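Local coordinates for protein nucleoporin NUP170 (Chaetomium thermophilum, PDB 5HAX) that is a nucleoporin that probably serves as a structural scaffold component of the nuclear pore complex, combining a beta-propeller with an alpha-helical region, at residues 301-306 against 457-462; 448-453 against 467-472; 565-570 against 662-667; 585-590 against 645-650. All coordinates share one frame; numbering follows the deposited sequence.

Interactions 1 and 2 lie in the beta-propeller part of the chain. Interactions 3 and 4 lie in the helical part that follows. The centres of interactions 1 and 2 are about 13 Å apart, and their segments alternate along the sequence. They join through a probable hydrogen bond from Ala452 N to Phe459 O. Interaction 4 is nested inside the loop that interaction 3 closes, with centres about 11 Å apart. Arg587 NH2 stands 3.1 Å from Gly565 O, a probable hydrogen bond that ties the two. Between the pairs there is no direct touch: nearest atoms of interactions 2 and 4 are about 8 Å apart.

Interaction 1 (301-306 against 457-462); sequences ATEASK and LGFGNE
The Phe459 ring has Glu303 over one face. Glu303 CA sits 3.9 Å from the ring centroid, 12° off the normal, a CH-pi contact. Glu303 CG then passes 3.5 Å from Phe459 CE2. The backbone carbonyl of Thr302 comes in obliquely, with Thr302 O 3.5 Å from Phe459 CD1. Thr302 OG1 lies 3.6 Å from Phe459 CE1. The Glu303 carboxylate is turned 32° from the ring plane. Its CG is anti to the backbone N (chi1 -175°), and the extended chain carries the acid past the ring. There OE1 bonds Ser387 and OE2 makes a salt bridge with Arg385, so the charge is answered beyond the ring. With an alanine in place of Phe459 the ring is gone, and Glu303 would probably lose the surface that steadies its stem, leaving a gap between the 301-306 loop and segment 457-462. The 301-306 loop links strands 293-298 and 307-313 of one propeller blade. Phe459 lies on the short, weakly bonded helix 456-459, inserted between strands 440-445 and 473-478 of another. Arg385, on strand 380-386, comes from the blade between them in chain order.

Interaction 2 (448-453 against 467-472); sequences APFAAA and FDQVPG
This is a surface contact between an amide and an aromatic ring, Gln469 against Phe450. It joins two loops that flank the short helix 456-459, in the long excursion between strands 440-445 and 473-478 of one propeller blade. Gln469 OE1 lies 3.5 Å from Phe450 CD2 and meets the ring obliquely. The same oxygen is 3.9 Å from Phe450 CA. The amide and ring planes are 68° apart, and the two side chains cross at about a right angle. Gln469 CG sits between the backbone N and the carbonyl carbon (chi1 57°), and from there the extended chain reaches across to the other loop. Gln469 NE2 stands 3.6 Å from Ala451 O, without a hydrogen bond. Phe450 also packs on Pro388 and Val465. The same two loops face the helical part of the chain: Ala452 O accepts from Arg600, and Phe467 makes an edge-to-face contact with Tyr594. Between the loops themselves no hydrogen bond forms. The contact therefore rests on packing, perhaps with some weak dipolar attraction, and would probably hold the Gln469 amide less firmly than a direct bond.

Interaction 3 (565-570 against 662-667); sequences GQPRLA and DIANQK
Pro567, just before the short antiparallel pair 568-569 with 582-583, packs on Ala664 in the first turn of the long helix 663-694. The two residues bring their CA atoms within 5.4 Å of each other. Pro567 CB is 4.1 Å from Ala664 CB, an apolar touch. The proline ring also reaches along the helix backbone, with Pro567 CG 3.8 Å from Ala664 O and 3.9 Å from Asn665 N. In return the Ala664 methyl faces the backbone at the start of the strand: Ala664 CB is 3.8 Å from Pro567 O and 4.0 Å from Arg568 N. Asn665 closes one margin. Its CG lies beside its own backbone N (chi1 -53°), which turns the amide toward the proline and leaves Asn665 OD1 4.0 Å from Pro567 CG. The Arg568 side chain starts away from the helix, while its backbone bonds Arg583 of the partner strand. No hydrogen bond crosses between the two segments. A compact proline ring and a single buried methyl allow the backbones to come this close. The join is thus apolar packing at its centre, with the Asn665 amide at one margin, and its strength should come from fit more than from directed bonds.

Interaction 4 (585-590 against 645-650); sequences SSRHDA and TIQGLA
Arg587 NH2 is gripped from two sources. It bonds the backbone oxygen of Gly565, and it donates to water 1 at 3.1 Å. That water passes a bond on to segment 645-650, lying 2.9 Å from Gln647 O. The rest of the guanidinium is held as well: NE bonds Phe560 O and NH1 bonds Ile561 O, both at the end of helix 549-562. Gln647 meets the group over one face, without a hydrogen bond. Gln647 OE1 sits 3.5 Å from Arg587 CZ, over the plane but displaced from its middle. The amide and guanidinium planes are 32° apart. A bend in the arginine chain (chi3 -63°) turns the flat group so that one face meets the Gln647 amide oxygen. Lower on the stem, Arg587 CD packs against Ile646 CG2 at 4.0 Å. The helix carrying Arg587 is capped by Ser585, whose OG accepts from His588 N at 3.1 Å and also bonds Glu668. A leucine in place of Arg587 lacks the guanidinium, so the carbonyls of Phe560, Ile561 and Gly565 would probably lose this donor and the link through water 1 would be broken. With backbone oxygens round its N-H groups and an amide oxygen over its face, the arginine charge is probably well stabilised, although the group is buried. The loop 645-650 is thus tied to helix 586-599 by one water bridge and by close packing.

Interaction 1 (301-306 against 457-462)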
loop_
_atom_site.group_PDB
_atom_site.type_symbol
_atom_site.label_atom_id
_atom_site.label_comp_id
_atom_site.label_asym_id
_atom_site.label_seq_id
_atom_site.Cartn_x
_atom_site.Cartn_y
_atom_site.Cartn_z
ATOM N N ALA A 301 -9.644 5.287 -7.407
ATOM C CA ALA A 301 -9.749 5.266 -8.864
ATOM C C ALA A 301 -8.456 4.797 -9.517
ATOM O O ALA A 301 -8.482 4.275 -10.638
ATOM C CB ALA A 301 -10.128 6.652 -9.384
ATOM N N THR A 302 -7.321 4.976 -8.841
ATOM C CA THR A 302 -6.056 4.472 -9.366
ATOM C C THR A 302 -6.057 2.953 -9.458
ATOM O O THR A 302 -5.371 2.383 -10.315
ATOM C CB THR A 302 -4.900 4.944 -8.483
ATOM O OG1 THR A 302 -5.120 4.514 -7.135
ATOM C CG2 THR A 302 -4.792 6.459 -8.513
ATOM N N GLU A 303 -6.822 2.284 -8.595
ATOM C CA GLU A 303 -6.849 0.828 -8.544
ATOM C C GLU A 303 -7.910 0.236 -9.463
ATOM O O GLU A 303 -7.677 -0.805 -10.087
ATOM C CB GLU A 303 -7.084 0.361 -7.104
ATOM C CG GLU A 303 -7.012 -1.149 -6.920
ATOM C CD GLU A 303 -6.959 -1.561 -5.459
ATOM O OE1 GLU A 303 -7.222 -0.708 -4.586
ATOM O OE2 GLU A 303 -6.648 -2.737 -5.183
ATOM N N ALA A 304 -9.072 0.880 -9.561
ATOM C CA ALA A 304 -10.168 0.354 -10.360
ATOM C C ALA A 304 -11.087 1.496 -10.766
ATOM O O ALA A 304 -11.321 2.421 -9.983
ATOM C CB ALA A 304 -10.953 -0.711 -9.588
ATOM N N SER A 305 -11.610 1.417 -11.990
ATOM C CA SER A 305 -12.506 2.450 -12.498
ATOM C C SER A 305 -13.927 2.262 -11.977
ATOM O O SER A 305 -14.536 3.206 -11.458
ATOM C CB SER A 305 -12.501 2.436 -14.027
ATOM O OG SER A 305 -13.497 3.298 -14.544
ATOM N N LYS A 306 -14.470 1.052 -12.107
ATOM C CA LYS A 306 -15.867 0.789 -11.781
ATOM C C LYS A 306 -16.074 0.474 -10.302
ATOM O O LYS A 306 -16.893 1.120 -9.641
ATOM C CB LYS A 306 -16.384 -0.364 -12.648
ATOM C CG LYS A 306 -16.437 -0.034 -14.134
ATOM C CD LYS A 306 -16.673 -1.275 -14.978
ATOM C CE LYS A 306 -16.614 -0.952 -16.463
ATOM N NZ LYS A 306 -16.625 -2.178 -17.308
ATOM N N LEU A 457 -4.669 -0.712 -14.828
ATOM C CA LEU A 457 -3.778 -1.668 -15.472
ATOM C C LEU A 457 -2.359 -1.475 -14.956
ATOM O O LEU A 457 -1.782 -0.392 -15.093
ATOM C CB LEU A 457 -3.825 -1.503 -16.992
ATOM C CG LEU A 457 -4.933 -2.259 -17.734
ATOM C CD1 LEU A 457 -4.935 -1.871 -19.204
ATOM C CD2 LEU A 457 -4.774 -3.770 -17.583
ATOM N N GLY A 458 -1.805 -2.526 -14.353
ATOM C CA GLY A 458 -0.484 -2.484 -13.768
ATOM C C GLY A 458 -0.452 -2.118 -12.298
ATOM O O GLY A 458 0.576 -2.331 -11.644
ATOM N N PHE A 459 -1.555 -1.592 -11.760
ATOM C CA PHE A 459 -1.561 -1.078 -10.393
ATOM C C PHE A 459 -1.192 -2.153 -9.376
ATOM O O PHE A 459 -0.431 -1.890 -8.439
ATOM C CB PHE A 459 -2.938 -0.500 -10.070
ATOM C CG PHE A 459 -3.079 -0.025 -8.653
ATOM C CD1 PHE A 459 -2.775 1.281 -8.316
ATOM C CD2 PHE A 459 -3.522 -0.884 -7.659
ATOM C CE1 PHE A 459 -2.905 1.723 -7.012
ATOM C CE2 PHE A 459 -3.653 -0.447 -6.356
ATOM C CZ PHE A 459 -3.344 0.858 -6.033
ATOM N N GLY A 460 -1.732 -3.358 -9.528
ATOM C CA GLY A 460 -1.609 -4.368 -8.495
ATOM C C GLY A 460 -0.424 -5.300 -8.648
ATOM O O GLY A 460 -0.393 -6.364 -8.025
ATOM N N ASN A 461 0.565 -4.916 -9.456
ATOM C CA ASN A 461 1.676 -5.810 -9.788
ATOM C C ASN A 461 2.704 -5.792 -8.657
ATOM O O ASN A 461 3.699 -5.063 -8.678
ATOM C CB ASN A 461 2.300 -5.412 -11.118
ATOM C CG ASN A 461 3.205 -6.491 -11.678
ATOM O OD1 ASN A 461 3.606 -7.411 -10.966
ATOM N ND2 ASN A 461 3.536 -6.381 -12.957
ATOM N N GLU A 462 2.454 -6.638 -7.653
ATOM C CA GLU A 462 3.393 -6.785 -6.541
ATOM C C GLU A 462 4.769 -7.219 -7.026
ATOM O O GLU A 462 5.794 -6.789 -6.482
ATOM C CB GLU A 462 2.878 -7.811 -5.536
ATOM C CG GLU A 462 1.621 -7.442 -4.782
ATOM C CD GLU A 462 1.325 -8.443 -3.685
ATOM O OE1 GLU A 462 1.561 -8.120 -2.503
ATOM O OE2 GLU A 462 0.879 -9.564 -4.006
#

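Interaction 2 (448-453 against 467-472)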
loop_
_atom_site.group_PDB
_atom_site.type_symbol
_atom_site.label_atom_id
_atom_site.label_comp_id
_atom_site.label_asym_id
_atom_site.label_seq_id
_atom_site.Cartn_x
_atom_site.Cartn_y
_atom_site.Cartn_z
ATOM N N ALA A 448 4.250 3.152 3.236
ATOM C CA ALA A 448 3.614 3.999 2.244
ATOM C C ALA A 448 2.554 3.212 1.473
ATOM O O ALA A 448 2.711 2.010 1.242
ATOM C CB ALA A 448 4.649 4.558 1.273
ATOM N N PRO A 449 1.462 3.864 1.069
ATOM C CA PRO A 449 0.418 3.160 0.313
ATOM C C PRO A 449 0.984 2.460 -0.916
ATOM O O PRO A 449 1.856 2.985 -1.611
ATOM C CB PRO A 449 -0.553 4.280 -0.072
ATOM C CG PRO A 449 -0.368 5.315 0.977
ATOM C CD PRO A 449 1.081 5.257 1.364
ATOM N N PHE A 450 0.479 1.256 -1.174
ATOM C CA PHE A 450 0.971 0.457 -2.286
ATOM C C PHE A 450 0.481 1.018 -3.613
ATOM O O PHE A 450 -0.679 1.420 -3.750
ATOM C CB PHE A 450 0.515 -0.995 -2.137
ATOM C CG PHE A 450 0.963 -1.895 -3.262
ATOM C CD1 PHE A 450 0.233 -1.981 -4.438
ATOM C CD2 PHE A 450 2.106 -2.667 -3.135
ATOM C CE1 PHE A 450 0.640 -2.809 -5.468
ATOM C CE2 PHE A 450 2.518 -3.498 -4.163
ATOM C CZ PHE A 450 1.782 -3.570 -5.330
ATOM N N ALA A 451 1.376 1.035 -4.597
ATOM C CA ALA A 451 1.023 1.405 -5.960
ATOM C C ALA A 451 2.157 1.027 -6.904
ATOM O O ALA A 451 3.255 1.587 -6.819
ATOM C CB ALA A 451 0.715 2.900 -6.064
ATOM N N ALA A 452 1.905 0.067 -7.791
ATOM C CA ALA A 452 2.874 -0.334 -8.801
ATOM C C ALA A 452 2.722 0.446 -10.099
ATOM O O ALA A 452 3.621 0.391 -10.946
ATOM C CB ALA A 452 2.747 -1.832 -9.088
ATOM N N ALA A 453 1.616 1.162 -10.274
ATOM C CA ALA A 453 1.380 1.965 -11.464
ATOM C C ALA A 453 0.436 3.099 -11.086
ATOM O O ALA A 453 -0.053 3.175 -9.956
ATOM C CB ALA A 453 0.812 1.115 -12.604
ATOM N N PHE A 467 11.513 -4.774 -5.341
ATOM C CA PHE A 467 12.806 -4.185 -5.006
ATOM C C PHE A 467 12.792 -2.660 -5.039
ATOM O O PHE A 467 13.853 -2.042 -4.892
ATOM C CB PHE A 467 13.876 -4.722 -5.960
ATOM C CG PHE A 467 13.691 -6.170 -6.311
ATOM C CD1 PHE A 467 13.928 -7.158 -5.373
ATOM C CD2 PHE A 467 13.265 -6.541 -7.575
ATOM C CE1 PHE A 467 13.749 -8.490 -5.688
ATOM C CE2 PHE A 467 13.086 -7.873 -7.897
ATOM C CZ PHE A 467 13.327 -8.849 -6.952
ATOM N N ASP A 468 11.625 -2.039 -5.221
ATOM C CA ASP A 468 11.500 -0.585 -5.244
ATOM C C ASP A 468 10.888 -0.003 -3.981
ATOM O O ASP A 468 11.155 1.157 -3.663
ATOM C CB ASP A 468 10.651 -0.143 -6.443
ATOM C CG ASP A 468 11.483 0.154 -7.673
ATOM O OD1 ASP A 468 12.533 0.821 -7.545
ATOM O OD2 ASP A 468 11.084 -0.282 -8.771
ATOM N N GLN A 469 10.070 -0.772 -3.267
ATOM C CA GLN A 469 9.439 -0.320 -2.037
ATOM C C GLN A 469 9.379 -1.490 -1.068
ATOM O O GLN A 469 9.173 -2.634 -1.481
ATOM C CB GLN A 469 8.031 0.234 -2.303
ATOM C CG GLN A 469 7.092 -0.749 -2.988
ATOM C CD GLN A 469 5.819 -0.088 -3.493
ATOM O OE1 GLN A 469 4.728 -0.344 -2.983
ATOM N NE2 GLN A 469 5.953 0.763 -4.504
ATOM N N VAL A 470 9.575 -1.201 0.216
ATOM C CA VAL A 470 9.621 -2.248 1.234
ATOM C C VAL A 470 8.287 -2.984 1.257
ATOM O O VAL A 470 7.265 -2.427 0.827
ATOM C CB VAL A 470 9.951 -1.673 2.623
ATOM C CG1 VAL A 470 11.358 -1.097 2.639
ATOM C CG2 VAL A 470 8.925 -0.624 3.035
ATOM N N PRO A 471 8.246 -4.228 1.733
ATOM C CA PRO A 471 6.962 -4.927 1.848
ATOM C C PRO A 471 6.039 -4.212 2.823
ATOM O O PRO A 471 6.482 -3.650 3.827
ATOM C CB PRO A 471 7.355 -6.319 2.362
ATOM C CG PRO A 471 8.815 -6.447 2.096
ATOM C CD PRO A 471 9.375 -5.066 2.170
ATOM N N GLY A 472 4.745 -4.237 2.515
ATOM C CA GLY A 472 3.780 -3.590 3.386
ATOM C C GLY A 472 3.815 -4.176 4.787
ATOM O O GLY A 472 3.949 -5.388 4.972
#

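Interaction 3 (565-570 against 662-667)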
loop_
_atom_site.group_PDB
_atom_site.type_symbol
_atom_site.label_atom_id
_atom_site.label_comp_id
_atom_site.label_asym_id
_atom_site.label_seq_id
_atom_site.Cartn_x
_atom_site.Cartn_y
_atom_site.Cartn_z
ATOM N N GLY A 565 16.397 -23.350 -18.401
ATOM C CA GLY A 565 15.994 -23.660 -19.760
ATOM C C GLY A 565 17.110 -23.416 -20.762
ATOM O O GLY A 565 18.300 -23.418 -20.426
ATOM N N GLN A 566 16.716 -23.199 -22.014
ATOM C CA GLN A 566 17.681 -23.050 -23.094
ATOM C C GLN A 566 16.991 -22.397 -24.286
ATOM O O GLN A 566 15.757 -22.400 -24.373
ATOM C CB GLN A 566 18.279 -24.408 -23.493
ATOM C CG GLN A 566 17.259 -25.416 -23.995
ATOM C CD GLN A 566 17.888 -26.749 -24.349
ATOM O OE1 GLN A 566 18.978 -27.079 -23.880
ATOM N NE2 GLN A 566 17.207 -27.522 -25.186
ATOM N N PRO A 567 17.760 -21.833 -25.216
ATOM C CA PRO A 567 17.175 -21.205 -26.406
ATOM C C PRO A 567 16.820 -22.223 -27.479
ATOM O O PRO A 567 17.442 -23.283 -27.592
ATOM C CB PRO A 567 18.294 -20.275 -26.888
ATOM C CG PRO A 567 19.545 -20.993 -26.472
ATOM C CD PRO A 567 19.221 -21.641 -25.155
ATOM N N ARG A 568 15.820 -21.876 -28.292
ATOM C CA ARG A 568 15.287 -22.809 -29.278
ATOM C C ARG A 568 14.735 -22.063 -30.486
ATOM O O ARG A 568 14.291 -20.916 -30.382
ATOM C CB ARG A 568 14.181 -23.682 -28.670
ATOM C CG ARG A 568 14.693 -24.813 -27.799
ATOM C CD ARG A 568 13.594 -25.387 -26.925
ATOM N NE ARG A 568 14.069 -26.519 -26.132
ATOM C CZ ARG A 568 14.028 -27.788 -26.527
ATOM N NH1 ARG A 568 13.525 -28.110 -27.713
ATOM N NH2 ARG A 568 14.489 -28.743 -25.731
ATOM N N LEU A 569 14.765 -22.742 -31.634
ATOM C CA LEU A 569 14.108 -22.241 -32.835
ATOM C C LEU A 569 12.596 -22.371 -32.703
ATOM O O LEU A 569 12.084 -23.363 -32.176
ATOM C CB LEU A 569 14.582 -23.016 -34.068
ATOM C CG LEU A 569 16.047 -22.890 -34.494
ATOM C CD1 LEU A 569 16.343 -23.831 -35.657
ATOM C CD2 LEU A 569 16.376 -21.457 -34.873
ATOM N N ALA A 570 11.876 -21.368 -33.197
ATOM C CA ALA A 570 10.418 -21.377 -33.137
ATOM C C ALA A 570 9.840 -22.384 -34.126
ATOM O O ALA A 570 9.942 -22.208 -35.340
ATOM C CB ALA A 570 9.868 -19.988 -33.415
ATOM N N ASP A 662 22.717 -24.191 -33.148
ATOM C CA ASP A 662 23.918 -23.366 -33.176
ATOM C C ASP A 662 23.538 -21.898 -33.328
ATOM O O ASP A 662 24.172 -21.017 -32.746
ATOM C CB ASP A 662 24.843 -23.807 -34.315
ATOM C CG ASP A 662 26.220 -23.170 -34.234
ATOM O OD1 ASP A 662 26.958 -23.224 -35.242
ATOM O OD2 ASP A 662 26.566 -22.617 -33.169
ATOM N N ILE A 663 22.491 -21.641 -34.115
ATOM C CA ILE A 663 21.969 -20.282 -34.238
ATOM C C ILE A 663 21.267 -19.876 -32.950
ATOM O O ILE A 663 21.283 -18.700 -32.567
ATOM C CB ILE A 663 21.009 -20.173 -35.440
ATOM C CG1 ILE A 663 21.573 -20.877 -36.680
ATOM C CG2 ILE A 663 20.709 -18.708 -35.747
ATOM C CD1 ILE A 663 20.617 -21.899 -37.262
ATOM N N ALA A 664 20.637 -20.835 -32.269
ATOM C CA ALA A 664 19.931 -20.541 -31.027
ATOM C C ALA A 664 20.899 -20.066 -29.951
ATOM O O ALA A 664 20.770 -18.956 -29.423
ATOM C CB ALA A 664 19.172 -21.783 -30.563
ATOM N N ASN A 665 21.883 -20.904 -29.612
ATOM C CA ASN A 665 22.878 -20.519 -28.619
ATOM C C ASN A 665 23.631 -19.266 -29.040
ATOM O O ASN A 665 24.141 -18.531 -28.185
ATOM C CB ASN A 665 23.854 -21.672 -28.387
ATOM C CG ASN A 665 23.151 -22.969 -28.042
ATOM O OD1 ASN A 665 22.822 -23.222 -26.883
ATOM N ND2 ASN A 665 22.916 -23.800 -29.052
ATOM N N GLN A 666 23.711 -19.007 -30.346
ATOM C CA GLN A 666 24.357 -17.793 -30.832
ATOM C C GLN A 666 23.598 -16.553 -30.379
ATOM O O GLN A 666 24.164 -15.652 -29.751
ATOM C CB GLN A 666 24.461 -17.833 -32.359
ATOM C CG GLN A 666 25.801 -18.324 -32.876
ATOM C CD GLN A 666 26.922 -17.342 -32.601
ATOM O OE1 GLN A 666 26.686 -16.146 -32.422
ATOM N NE2 GLN A 666 28.151 -17.842 -32.561
ATOM N N LYS A 667 22.301 -16.490 -30.694
ATOM C CA LYS A 667 21.504 -15.330 -30.313
ATOM C C LYS A 667 21.308 -15.260 -28.805
ATOM O O LYS A 667 21.121 -14.168 -28.256
ATOM C CB LYS A 667 20.155 -15.365 -31.032
ATOM C CG LYS A 667 20.265 -15.347 -32.554
ATOM C CD LYS A 667 20.911 -14.061 -33.058
ATOM C CE LYS A 667 21.005 -14.035 -34.577
ATOM N NZ LYS A 667 21.666 -12.796 -35.080
#

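Interaction 4 (585-590 against 645-650)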
loop_
_atom_site.group_PDB
_atom_site.type_symbol
_atom_site.label_atom_id
_atom_site.label_comp_id
_atom_site.label_asym_id
_atom_site.label_seq_id
_atom_site.Cartn_x
_atom_site.Cartn_y
_atom_site.Cartn_z
ATOM N N SER A 585 16.024 -18.360 -23.838
ATOM C CA SER A 585 15.773 -19.180 -22.664
ATOM C C SER A 585 15.012 -18.390 -21.603
ATOM O O SER A 585 14.977 -17.156 -21.606
ATOM C CB SER A 585 17.086 -19.694 -22.073
ATOM O OG SER A 585 17.808 -18.646 -21.447
ATOM N N SER A 586 14.388 -19.128 -20.682
ATOM C CA SER A 586 13.771 -18.501 -19.522
ATOM C C SER A 586 14.811 -17.855 -18.620
ATOM O O SER A 586 14.482 -16.927 -17.874
ATOM C CB SER A 586 12.963 -19.533 -18.737
ATOM O OG SER A 586 11.926 -20.073 -19.538
ATOM N N ARG A 587 16.057 -18.328 -18.681
ATOM C CA ARG A 587 17.141 -17.695 -17.940
ATOM C C ARG A 587 17.384 -16.274 -18.435
ATOM O O ARG A 587 17.617 -15.361 -17.636
ATOM C CB ARG A 587 18.404 -18.545 -18.078
ATOM C CG ARG A 587 19.491 -18.253 -17.065
ATOM C CD ARG A 587 20.685 -19.186 -17.255
ATOM N NE ARG A 587 20.345 -20.591 -17.022
ATOM C CZ ARG A 587 19.979 -21.454 -17.967
ATOM N NH1 ARG A 587 19.696 -22.708 -17.640
ATOM N NH2 ARG A 587 19.890 -21.077 -19.237
ATOM N N HIS A 588 17.324 -16.068 -19.754
ATOM C CA HIS A 588 17.509 -14.731 -20.311
ATOM C C HIS A 588 16.359 -13.809 -19.926
ATOM O O HIS A 588 16.581 -12.683 -19.465
ATOM C CB HIS A 588 17.631 -14.800 -21.832
ATOM C CG HIS A 588 17.453 -13.474 -22.503
ATOM N ND1 HIS A 588 16.214 -12.968 -22.834
ATOM C CD2 HIS A 588 18.355 -12.541 -22.887
ATOM C CE1 HIS A 588 16.362 -11.783 -23.399
ATOM N NE2 HIS A 588 17.651 -11.501 -23.444
ATOM N N ASP A 589 15.120 -14.259 -20.140
ATOM C CA ASP A 589 13.965 -13.436 -19.800
ATOM C C ASP A 589 13.978 -13.066 -18.323
ATOM O O ASP A 589 13.598 -11.949 -17.951
ATOM C CB ASP A 589 12.674 -14.176 -20.159
ATOM C CG ASP A 589 12.619 -14.582 -21.623
ATOM O OD1 ASP A 589 13.191 -13.862 -22.469
ATOM O OD2 ASP A 589 12.004 -15.626 -21.928
ATOM N N ALA A 590 14.431 -13.989 -17.470
ATOM C CA ALA A 590 14.527 -13.705 -16.043
ATOM C C ALA A 590 15.526 -12.589 -15.767
ATOM O O ALA A 590 15.269 -11.704 -14.942
ATOM C CB ALA A 590 14.922 -14.973 -15.286
ATOM N N THR A 645 30.063 -21.033 -15.381
ATOM C CA THR A 645 29.062 -22.042 -15.055
ATOM C C THR A 645 27.673 -21.722 -15.592
ATOM O O THR A 645 26.839 -22.630 -15.675
ATOM C CB THR A 645 28.969 -22.221 -13.534
ATOM O OG1 THR A 645 28.692 -20.958 -12.915
ATOM C CG2 THR A 645 30.273 -22.781 -12.981
ATOM N N ILE A 646 27.403 -20.472 -15.956
ATOM C CA ILE A 646 26.091 -20.071 -16.455
ATOM C C ILE A 646 26.089 -20.190 -17.973
ATOM O O ILE A 646 26.966 -19.641 -18.651
ATOM C CB ILE A 646 25.749 -18.639 -16.010
ATOM C CG1 ILE A 646 25.546 -18.596 -14.492
ATOM C CG2 ILE A 646 24.495 -18.135 -16.725
ATOM C CD1 ILE A 646 25.453 -17.195 -13.923
ATOM N N GLN A 647 25.093 -20.894 -18.505
ATOM C CA GLN A 647 24.990 -21.091 -19.944
ATOM C C GLN A 647 24.732 -19.762 -20.642
ATOM O O GLN A 647 23.893 -18.971 -20.201
ATOM C CB GLN A 647 23.867 -22.078 -20.269
ATOM C CG GLN A 647 23.999 -23.441 -19.601
ATOM C CD GLN A 647 23.356 -23.489 -18.226
ATOM O OE1 GLN A 647 23.257 -22.474 -17.536
ATOM N NE2 GLN A 647 22.909 -24.675 -17.826
ATOM N N GLY A 648 25.456 -19.520 -21.735
ATOM C CA GLY A 648 25.262 -18.359 -22.572
ATOM C C GLY A 648 26.248 -17.234 -22.323
ATOM O O GLY A 648 26.490 -16.427 -23.229
ATOM N N LEU A 649 26.817 -17.153 -21.119
ATOM C CA LEU A 649 27.781 -16.096 -20.826
ATOM C C LEU A 649 29.075 -16.312 -21.601
ATOM O O LEU A 649 29.521 -15.433 -22.348
ATOM C CB LEU A 649 28.052 -16.033 -19.321
ATOM C CG LEU A 649 26.861 -15.679 -18.426
ATOM C CD1 LEU A 649 27.318 -15.538 -16.984
ATOM C CD2 LEU A 649 26.173 -14.401 -18.885
ATOM N N ALA A 650 29.695 -17.476 -21.433
ATOM C CA ALA A 650 30.865 -17.811 -22.224
ATOM C C ALA A 650 30.456 -18.055 -23.677
ATOM O O ALA A 650 29.324 -18.462 -23.952
ATOM C CB ALA A 650 31.560 -19.046 -21.660
HETATM O O HOH W 1 21.122 -18.745 -20.878
#